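Local coordinates for Lmo0181 protein (Listeria monocytogenes serovar 1/2a, PDB 5F7V) that binds the cyclic glucan cycloalternan as the substrate-binding lipoprotein of an ABC transporter, probably delivering it for uptake across the cell membrane, at residues T199-N204 / D391-T396; Y183-Q188 / V209-H214; T92-K97 / A296-A301. One frame throughout, in Å; residues are numbered along the deposited sequence.

In the fold
Three contacts of a periplasmic-binding-protein fold show apolar packing in different settings: a loop on a helix and a crossed helix pair, each with a bridging water, and a helix pair built round a phenyl ring. Interactions 1 and 2 lie on the same side of the chain's centre, their centres about 16 Å apart; helix 179-187, which carries one segment of interaction 2, also reaches interaction 1, where M179 touches I203 and I393. Both are largely buried. Interaction 3 lies across the centre of the chain from interaction 2, about 41 Å away between centres. It is only partly buried and rests on aromatic and aliphatic carbon. Interaction 2 lies nearest the bound glucan.

Interaction 1: residues T199-N204 / D391-T396; sequences TETTIN and DNINKT
The loop that joins helix 179-187 to helix 206-220 in this solute-binding fold is pinned against the C-terminal helix 382-397, with T201 and I393 facing each other at its middle. The methyl CG2 of T201 meets I393 CG2 at 3.7 Å, the two side chains set crosswise to each other. T201 CG2 also comes within 3.6 Å of N394 OD1. With OG1 anti to the backbone N (chi1 177°), T201 turns its methyl to the helix while the hydroxyl serves the loop: OG1 accepts from I203 N at 3.1 Å, an ST turn, and is also hydrogen-bonded to I193 O. Two residues on, I203 adds its terminal methyl, CD1 lying 4.2 Å from I393 CD1. I393 is further packed by I364 of helix 361-376 and by F194 and F399.

Water 1 supplies the polar link. It accepts from T201 N at 2.9 Å and lies within hydrogen-bonding distance of N394 OD1 (2.8 Å) and E200 OE1 (2.7 Å), to which it can donate. The threonine is thus divided by chemistry: its methyl packs on the helix, its hydroxyl shapes the loop, and its backbone N reaches the asparagine through water.

Interaction 2: residues Y183-Q188 / V209-H214; sequences YKVAAQ and VEALTH
V185 and H214 meet at about a right angle, the valine presenting a methyl to the rim of the imidazole. CG1 of V185 lies at the ring edge, in its plane, 4.0 Å from H214 CD2. The valine's first torsion, with CG1 anti to the backbone N (chi1 179°), sends this branch toward the helix that carries the histidine. The same methyl lies 4.1 Å from A211 CB.

A211 makes the other half of the contact. Its methyl points at the backbone of helix 179-187, where CB approaches V185 O at 3.8 Å and A186 CA at 4.1 Å. Small residues on both sides, A186 and A211, allow the backbones to come close: their CA atoms are 5.6 Å apart, while the axes of the short helical segments pass at 8.8 Å and their directions differ by 116°. This is a steeply crossed helix pair rather than one running side by side.

Polar contact between the segments is carried by water 2, which sits at the histidine's edge, in the ring plane. It lies 3.0 Å from H214 NE2 and is equally far from Q188 OE1, to which it can donate. The other ring nitrogen, ND1, is hydrogen-bonded to E157, while W153 stacks on the ring and hydrogen-bonds Q188 OE1 through its indole nitrogen. Imidazole and amide are therefore joined both by a water and by a shared tryptophan, which should limit rotation of the histidine ring.

A bound glucose lies about 8 Å from the V185 side chain, which places the pair near the ligand site without showing that it touches the sugar. On one flank, L212 of helix 206-220 packs on P382 and L386 of helix 382-397; on another, Y183 and K184 of helix 179-187 touch strand 278-287.

Interaction 3: residues T92-K97 / A296-A301; sequences TSYIEK and AAFKFA
The ring of F298, on helix 294-306 of this periplasmic-binding-protein fold, has Y94 CB of the short helix 92-97 seated over the centre of one face, a CH-pi contact in which the carbon stands 3.4 Å from the ring centroid and 6° off the ring normal. The two aromatic rings themselves meet obliquely, planes at 38° and centroids 5.5 Å apart, so the methylene rather than the phenol makes the close approach. I95 CG1 comes in obliquely at the far end of the phenyl ring, 3.9 Å from F298 CE1.

The pairing joins the two helices at a partly buried site away from the centre of the chain. F298 projects from its helix with CG anti to the backbone N (chi1 177°), carrying the ring across to the other helix. The side chains of Y94 and F298 run past one another in opposing directions, so that the tyrosine's CB remains over the phenyl ring while its phenol end leads away from the contact. I95, by contrast, is roughly perpendicular to F298.

Strand 119-135 adjoins this packing through M123, which touches both I95 and F298. On another side of helix 294-306, F300 makes edge-to-face contacts with Y17 and F36. Back at the phenyl ring, the tyrosine's main chain also takes part: Y94 O lies 3.7 Å from F298 CE2.

Interaction 1: residues T199-N204 / D391-T396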
loop_
_atom_site.group_PDB
_atom_site.type_symbol
_atom_site.label_atom_id
_atom_site.label_comp_id
_atom_site.label_asym_id
_atom_site.label_seq_id
_atom_site.Cartn_x
_atom_site.Cartn_y
_atom_site.Cartn_z
ATOM N N THR A 199 10.759 -17.243 -12.264
ATOM C CA THR A 199 12.022 -17.948 -12.413
ATOM C C THR A 199 13.171 -17.089 -12.959
ATOM O O THR A 199 14.314 -17.541 -13.072
ATOM C CB THR A 199 11.899 -19.174 -13.338
ATOM O OG1 THR A 199 11.439 -18.743 -14.611
ATOM C CG2 THR A 199 10.955 -20.254 -12.743
ATOM N N GLU A 200 12.872 -15.861 -13.342
ATOM C CA GLU A 200 13.893 -14.911 -13.785
ATOM C C GLU A 200 13.440 -13.516 -13.406
ATOM O O GLU A 200 12.233 -13.288 -13.267
ATOM C CB GLU A 200 14.096 -14.956 -15.316
ATOM C CG GLU A 200 14.569 -16.281 -15.883
ATOM C CD GLU A 200 15.925 -16.696 -15.437
ATOM O OE1 GLU A 200 16.718 -15.869 -14.968
ATOM O OE2 GLU A 200 16.226 -17.906 -15.508
ATOM N N THR A 201 14.378 -12.586 -13.307
ATOM C CA THR A 201 14.059 -11.176 -13.185
ATOM C C THR A 201 14.493 -10.436 -14.444
ATOM O O THR A 201 15.552 -10.668 -15.016
ATOM C CB THR A 201 14.675 -10.546 -11.929
ATOM O OG1 THR A 201 14.382 -9.154 -11.898
ATOM C CG2 THR A 201 16.169 -10.679 -11.858
ATOM N N THR A 202 13.658 -9.494 -14.862
ATOM C CA THR A 202 14.013 -8.570 -15.946
ATOM C C THR A 202 14.043 -7.156 -15.385
ATOM O O THR A 202 13.763 -6.191 -16.115
ATOM C CB THR A 202 13.054 -8.723 -17.126
ATOM O OG1 THR A 202 11.733 -8.668 -16.596
ATOM C CG2 THR A 202 13.321 -10.062 -17.756
ATOM N N ILE A 203 14.420 -6.992 -14.115
ATOM C CA ILE A 203 14.385 -5.684 -13.463
ATOM C C ILE A 203 15.296 -4.665 -14.126
ATOM O O ILE A 203 15.025 -3.455 -14.079
ATOM C CB ILE A 203 14.674 -5.828 -11.939
ATOM C CG1 ILE A 203 14.300 -4.529 -11.217
ATOM C CG2 ILE A 203 16.098 -6.225 -11.642
ATOM C CD1 ILE A 203 14.287 -4.621 -9.717
ATOM N N ASN A 204 16.364 -5.129 -14.756
ATOM C CA ASN A 204 17.329 -4.283 -15.442
ATOM C C ASN A 204 17.096 -4.140 -16.946
ATOM O O ASN A 204 18.053 -3.853 -17.635
ATOM C CB ASN A 204 18.748 -4.724 -15.107
ATOM C CG ASN A 204 19.055 -6.094 -15.634
ATOM O OD1 ASN A 204 18.154 -6.931 -15.754
ATOM N ND2 ASN A 204 20.317 -6.336 -15.940
ATOM N N ASP A 391 21.459 -8.715 -9.963
ATOM C CA ASP A 391 22.405 -9.670 -9.357
ATOM C C ASP A 391 21.935 -10.185 -8.008
ATOM O O ASP A 391 22.014 -11.389 -7.731
ATOM C CB ASP A 391 23.765 -9.008 -9.200
ATOM C CG ASP A 391 24.415 -8.637 -10.536
ATOM O OD1 ASP A 391 24.047 -9.286 -11.550
ATOM O OD2 ASP A 391 25.282 -7.730 -10.620
ATOM N N ASN A 392 21.424 -9.275 -7.180
ATOM C CA ASN A 392 21.005 -9.678 -5.843
ATOM C C ASN A 392 19.766 -10.576 -5.893
ATOM O O ASN A 392 19.677 -11.540 -5.146
ATOM C CB ASN A 392 20.696 -8.419 -5.020
ATOM C CG ASN A 392 20.144 -8.759 -3.662
ATOM O OD1 ASN A 392 20.904 -9.248 -2.842
ATOM N ND2 ASN A 392 18.866 -8.597 -3.471
ATOM N N ILE A 393 18.808 -10.256 -6.762
ATOM C CA ILE A 393 17.635 -11.119 -6.942
ATOM C C ILE A 393 18.055 -12.491 -7.441
ATOM O O ILE A 393 17.592 -13.515 -6.930
ATOM C CB ILE A 393 16.591 -10.464 -7.855
ATOM C CG1 ILE A 393 15.982 -9.264 -7.145
ATOM C CG2 ILE A 393 15.538 -11.486 -8.261
ATOM C CD1 ILE A 393 15.146 -8.364 -8.002
ATOM N N ASN A 394 18.937 -12.540 -8.426
ATOM C CA ASN A 394 19.400 -13.837 -8.947
ATOM C C ASN A 394 20.023 -14.685 -7.869
ATOM O O ASN A 394 19.722 -15.855 -7.789
ATOM C CB ASN A 394 20.433 -13.633 -10.034
ATOM C CG ASN A 394 19.842 -13.133 -11.328
ATOM O OD1 ASN A 394 18.674 -13.296 -11.605
ATOM N ND2 ASN A 394 20.689 -12.584 -12.169
ATOM N N LYS A 395 20.854 -14.081 -7.028
ATOM C CA LYS A 395 21.501 -14.850 -5.940
ATOM C C LYS A 395 20.505 -15.249 -4.871
ATOM O O LYS A 395 20.500 -16.410 -4.424
ATOM C CB LYS A 395 22.655 -14.038 -5.356
ATOM C CG LYS A 395 23.787 -13.847 -6.339
ATOM C CD LYS A 395 24.120 -14.980 -7.315
ATOM C CE LYS A 395 25.327 -14.656 -8.194
ATOM N NZ LYS A 395 26.507 -14.230 -7.385
ATOM N N THR A 396 19.644 -14.335 -4.456
ATOM C CA THR A 396 18.678 -14.615 -3.404
ATOM C C THR A 396 17.714 -15.729 -3.822
ATOM O O THR A 396 17.386 -16.629 -3.025
ATOM C CB THR A 396 17.903 -13.333 -3.053
ATOM O OG1 THR A 396 18.856 -12.397 -2.525
ATOM C CG2 THR A 396 16.775 -13.588 -2.026
HETATM O O HOH W 1 17.098 -13.369 -13.898
#

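Interaction 2: residues Y183-Q188 / V209-H214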
loop_
_atom_site.group_PDB
_atom_site.type_symbol
_atom_site.label_atom_id
_atom_site.label_comp_id
_atom_site.label_asym_id
_atom_site.label_seq_id
_atom_site.Cartn_x
_atom_site.Cartn_y
_atom_site.Cartn_z
ATOM N N TYR A 183 7.828 -1.398 -9.139
ATOM C CA TYR A 183 7.196 -2.413 -10.004
ATOM C C TYR A 183 6.048 -1.766 -10.775
ATOM O O TYR A 183 5.735 -2.163 -11.890
ATOM C CB TYR A 183 6.777 -3.690 -9.285
ATOM C CG TYR A 183 5.664 -3.622 -8.265
ATOM C CD1 TYR A 183 4.343 -3.673 -8.644
ATOM C CD2 TYR A 183 5.921 -3.527 -6.907
ATOM C CE1 TYR A 183 3.317 -3.675 -7.719
ATOM C CE2 TYR A 183 4.921 -3.529 -5.966
ATOM C CZ TYR A 183 3.626 -3.580 -6.390
ATOM O OH TYR A 183 2.627 -3.610 -5.451
ATOM N N LYS A 184 5.382 -0.779 -10.172
ATOM C CA LYS A 184 4.358 0.007 -10.879
ATOM C C LYS A 184 4.940 0.918 -11.950
ATOM O O LYS A 184 4.459 0.935 -13.072
ATOM C CB LYS A 184 3.582 0.796 -9.852
ATOM C CG LYS A 184 2.587 1.762 -10.453
ATOM C CD LYS A 184 1.942 2.700 -9.453
ATOM C CE LYS A 184 2.925 3.655 -8.778
ATOM N NZ LYS A 184 2.253 4.400 -7.681
ATOM N N VAL A 185 5.931 1.721 -11.595
ATOM C CA VAL A 185 6.503 2.680 -12.553
ATOM C C VAL A 185 7.173 1.959 -13.722
ATOM O O VAL A 185 7.058 2.395 -14.869
ATOM C CB VAL A 185 7.439 3.687 -11.831
ATOM C CG1 VAL A 185 8.033 4.644 -12.829
ATOM C CG2 VAL A 185 6.616 4.469 -10.816
ATOM N N ALA A 186 7.820 0.828 -13.441
ATOM C CA ALA A 186 8.328 -0.024 -14.549
ATOM C C ALA A 186 7.212 -0.463 -15.481
ATOM O O ALA A 186 7.339 -0.354 -16.706
ATOM C CB ALA A 186 9.043 -1.232 -13.977
ATOM N N ALA A 187 6.089 -0.880 -14.893
ATOM C CA ALA A 187 4.950 -1.290 -15.726
ATOM C C ALA A 187 4.374 -0.159 -16.534
ATOM O O ALA A 187 3.856 -0.388 -17.627
ATOM C CB ALA A 187 3.881 -1.903 -14.832
ATOM N N GLN A 188 4.480 1.075 -16.057
ATOM C CA GLN A 188 4.078 2.225 -16.868
ATOM C C GLN A 188 4.909 2.458 -18.131
ATOM O O GLN A 188 4.529 3.246 -18.990
ATOM C CB GLN A 188 4.133 3.488 -15.992
ATOM C CG GLN A 188 3.081 3.536 -14.883
ATOM C CD GLN A 188 3.327 4.617 -13.864
ATOM O OE1 GLN A 188 4.274 5.404 -13.937
ATOM N NE2 GLN A 188 2.464 4.607 -12.866
ATOM N N VAL A 209 15.392 0.904 -16.995
ATOM C CA VAL A 209 16.378 1.959 -16.778
ATOM C C VAL A 209 15.724 3.279 -17.081
ATOM O O VAL A 209 15.902 4.237 -16.325
ATOM C CB VAL A 209 17.631 1.753 -17.652
ATOM C CG1 VAL A 209 18.589 2.934 -17.512
ATOM C CG2 VAL A 209 18.336 0.446 -17.323
ATOM N N GLU A 210 14.970 3.399 -18.162
ATOM C CA GLU A 210 14.309 4.675 -18.470
ATOM C C GLU A 210 13.311 5.056 -17.395
ATOM O O GLU A 210 13.198 6.214 -16.989
ATOM C CB GLU A 210 13.636 4.538 -19.832
ATOM C CG GLU A 210 13.086 5.866 -20.348
ATOM C CD GLU A 210 12.481 5.815 -21.733
ATOM O OE1 GLU A 210 12.067 4.723 -22.184
ATOM O OE2 GLU A 210 12.510 6.894 -22.392
ATOM N N ALA A 211 12.546 4.085 -16.898
ATOM C CA ALA A 211 11.542 4.334 -15.855
ATOM C C ALA A 211 12.172 4.825 -14.567
ATOM O O ALA A 211 11.691 5.763 -13.928
ATOM C CB ALA A 211 10.685 3.104 -15.589
ATOM N N LEU A 212 13.251 4.155 -14.158
ATOM C CA LEU A 212 13.950 4.602 -12.949
ATOM C C LEU A 212 14.576 5.959 -13.118
ATOM O O LEU A 212 14.490 6.766 -12.185
ATOM C CB LEU A 212 14.999 3.583 -12.540
ATOM C CG LEU A 212 15.802 3.905 -11.247
ATOM C CD1 LEU A 212 14.911 3.996 -10.048
ATOM C CD2 LEU A 212 16.827 2.817 -11.020
ATOM N N THR A 213 15.159 6.193 -14.283
ATOM C CA THR A 213 15.736 7.494 -14.579
ATOM C C THR A 213 14.686 8.590 -14.550
ATOM O O THR A 213 14.969 9.719 -14.060
ATOM C CB THR A 213 16.490 7.453 -15.915
ATOM O OG1 THR A 213 17.471 6.413 -15.840
ATOM C CG2 THR A 213 17.161 8.806 -16.243
ATOM N N HIS A 214 13.471 8.308 -14.992
ATOM C CA HIS A 214 12.378 9.260 -14.904
ATOM C C HIS A 214 12.177 9.680 -13.443
ATOM O O HIS A 214 11.996 10.867 -13.160
ATOM C CB HIS A 214 11.150 8.630 -15.573
ATOM C CG HIS A 214 9.843 9.015 -14.960
ATOM N ND1 HIS A 214 9.192 10.235 -15.115
ATOM C CD2 HIS A 214 9.033 8.235 -14.211
ATOM C CE1 HIS A 214 8.057 10.178 -14.447
ATOM N NE2 HIS A 214 7.941 8.989 -13.908
HETATM O O HOH W 2 5.738 7.611 -12.472
#

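Interaction 3: residues T92-K97 / A296-A301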
loop_
_atom_site.group_PDB
_atom_site.type_symbol
_atom_site.label_atom_id
_atom_site.label_comp_id
_atom_site.label_asym_id
_atom_site.label_seq_id
_atom_site.Cartn_x
_atom_site.Cartn_y
_atom_site.Cartn_z
ATOM N N THR A 92 -9.589 -22.919 5.924
ATOM C CA THR A 92 -10.566 -23.648 5.100
ATOM C C THR A 92 -11.765 -24.108 5.912
ATOM O O THR A 92 -12.903 -23.871 5.498
ATOM C CB THR A 92 -9.911 -24.863 4.425
ATOM O OG1 THR A 92 -8.868 -24.376 3.586
ATOM C CG2 THR A 92 -10.902 -25.663 3.569
ATOM N N SER A 93 -11.535 -24.777 7.037
ATOM C CA SER A 93 -12.643 -25.301 7.843
ATOM C C SER A 93 -13.500 -24.202 8.461
ATOM O O SER A 93 -14.736 -24.292 8.495
ATOM C CB SER A 93 -12.144 -26.285 8.910
ATOM O OG SER A 93 -11.287 -25.662 9.850
ATOM N N TYR A 94 -12.809 -23.161 8.928
ATOM C CA TYR A 94 -13.433 -22.054 9.629
ATOM C C TYR A 94 -14.374 -21.384 8.643
ATOM O O TYR A 94 -15.515 -21.048 8.970
ATOM C CB TYR A 94 -12.390 -21.047 10.145
ATOM C CG TYR A 94 -11.547 -21.671 11.206
ATOM C CD1 TYR A 94 -11.948 -21.680 12.530
ATOM C CD2 TYR A 94 -10.380 -22.359 10.895
ATOM C CE1 TYR A 94 -11.205 -22.333 13.510
ATOM C CE2 TYR A 94 -9.608 -22.973 11.856
ATOM C CZ TYR A 94 -10.021 -22.963 13.169
ATOM O OH TYR A 94 -9.296 -23.594 14.144
ATOM N N ILE A 95 -13.908 -21.224 7.414
ATOM C CA ILE A 95 -14.724 -20.551 6.402
ATOM C C ILE A 95 -15.904 -21.436 5.991
ATOM O O ILE A 95 -17.027 -20.929 5.845
ATOM C CB ILE A 95 -13.842 -20.180 5.190
ATOM C CG1 ILE A 95 -12.910 -19.036 5.604
ATOM C CG2 ILE A 95 -14.651 -19.743 3.961
ATOM C CD1 ILE A 95 -11.781 -18.786 4.639
ATOM N N GLU A 96 -15.691 -22.742 5.829
ATOM C CA GLU A 96 -16.771 -23.681 5.459
ATOM C C GLU A 96 -17.899 -23.599 6.482
ATOM O O GLU A 96 -19.072 -23.627 6.092
ATOM C CB GLU A 96 -16.240 -25.115 5.394
ATOM C CG GLU A 96 -15.306 -25.452 4.231
ATOM C CD GLU A 96 -14.615 -26.823 4.305
ATOM O OE1 GLU A 96 -14.523 -27.389 5.419
ATOM O OE2 GLU A 96 -14.144 -27.370 3.265
ATOM N N LYS A 97 -17.563 -23.491 7.762
ATOM C CA LYS A 97 -18.536 -23.480 8.851
ATOM C C LYS A 97 -19.110 -22.103 9.188
ATOM O O LYS A 97 -20.091 -21.987 9.948
ATOM C CB LYS A 97 -17.898 -24.186 10.053
ATOM C CG LYS A 97 -17.697 -25.654 9.703
ATOM C CD LYS A 97 -17.074 -26.559 10.740
ATOM C CE LYS A 97 -15.578 -26.379 10.849
ATOM N NZ LYS A 97 -14.876 -27.373 11.719
ATOM N N ALA A 296 -12.074 -17.958 18.182
ATOM C CA ALA A 296 -12.294 -16.556 18.533
ATOM C C ALA A 296 -11.523 -15.616 17.612
ATOM O O ALA A 296 -12.023 -14.582 17.197
ATOM C CB ALA A 296 -11.894 -16.308 19.974
ATOM N N ALA A 297 -10.282 -15.949 17.278
ATOM C CA ALA A 297 -9.455 -15.132 16.368
ATOM C C ALA A 297 -10.066 -15.087 14.986
ATOM O O ALA A 297 -10.127 -14.026 14.370
ATOM C CB ALA A 297 -8.042 -15.668 16.355
ATOM N N PHE A 298 -10.543 -16.237 14.509
ATOM C CA PHE A 298 -11.249 -16.293 13.261
ATOM C C PHE A 298 -12.506 -15.452 13.252
ATOM O O PHE A 298 -12.796 -14.761 12.269
ATOM C CB PHE A 298 -11.578 -17.738 12.859
ATOM C CG PHE A 298 -12.367 -17.781 11.592
ATOM C CD1 PHE A 298 -11.732 -17.561 10.373
ATOM C CD2 PHE A 298 -13.739 -17.903 11.616
ATOM C CE1 PHE A 298 -12.476 -17.511 9.201
ATOM C CE2 PHE A 298 -14.461 -17.877 10.444
ATOM C CZ PHE A 298 -13.827 -17.699 9.224
ATOM N N LYS A 299 -13.252 -15.469 14.355
ATOM C CA LYS A 299 -14.477 -14.660 14.392
ATOM C C LYS A 299 -14.128 -13.175 14.263
ATOM O O LYS A 299 -14.820 -12.409 13.589
ATOM C CB LYS A 299 -15.255 -14.885 15.668
ATOM C CG LYS A 299 -16.014 -16.192 15.674
ATOM C CD LYS A 299 -16.692 -16.319 17.025
ATOM C CE LYS A 299 -17.410 -17.610 17.172
ATOM N NZ LYS A 299 -18.415 -17.766 16.105
ATOM N N PHE A 300 -13.059 -12.748 14.916
ATOM C CA PHE A 300 -12.628 -11.367 14.779
ATOM C C PHE A 300 -12.150 -11.092 13.341
ATOM O O PHE A 300 -12.530 -10.054 12.757
ATOM C CB PHE A 300 -11.507 -11.068 15.774
ATOM C CG PHE A 300 -11.003 -9.653 15.655
ATOM C CD1 PHE A 300 -11.837 -8.604 16.005
ATOM C CD2 PHE A 300 -9.758 -9.371 15.091
ATOM C CE1 PHE A 300 -11.404 -7.289 15.862
ATOM C CE2 PHE A 300 -9.326 -8.078 14.975
ATOM C CZ PHE A 300 -10.145 -7.038 15.342
ATOM N N ALA A 301 -11.343 -11.973 12.741
ATOM C CA ALA A 301 -10.928 -11.798 11.360
ATOM C C ALA A 301 -12.089 -11.711 10.400
ATOM O O ALA A 301 -12.091 -10.892 9.465
ATOM C CB ALA A 301 -9.956 -12.909 10.939
#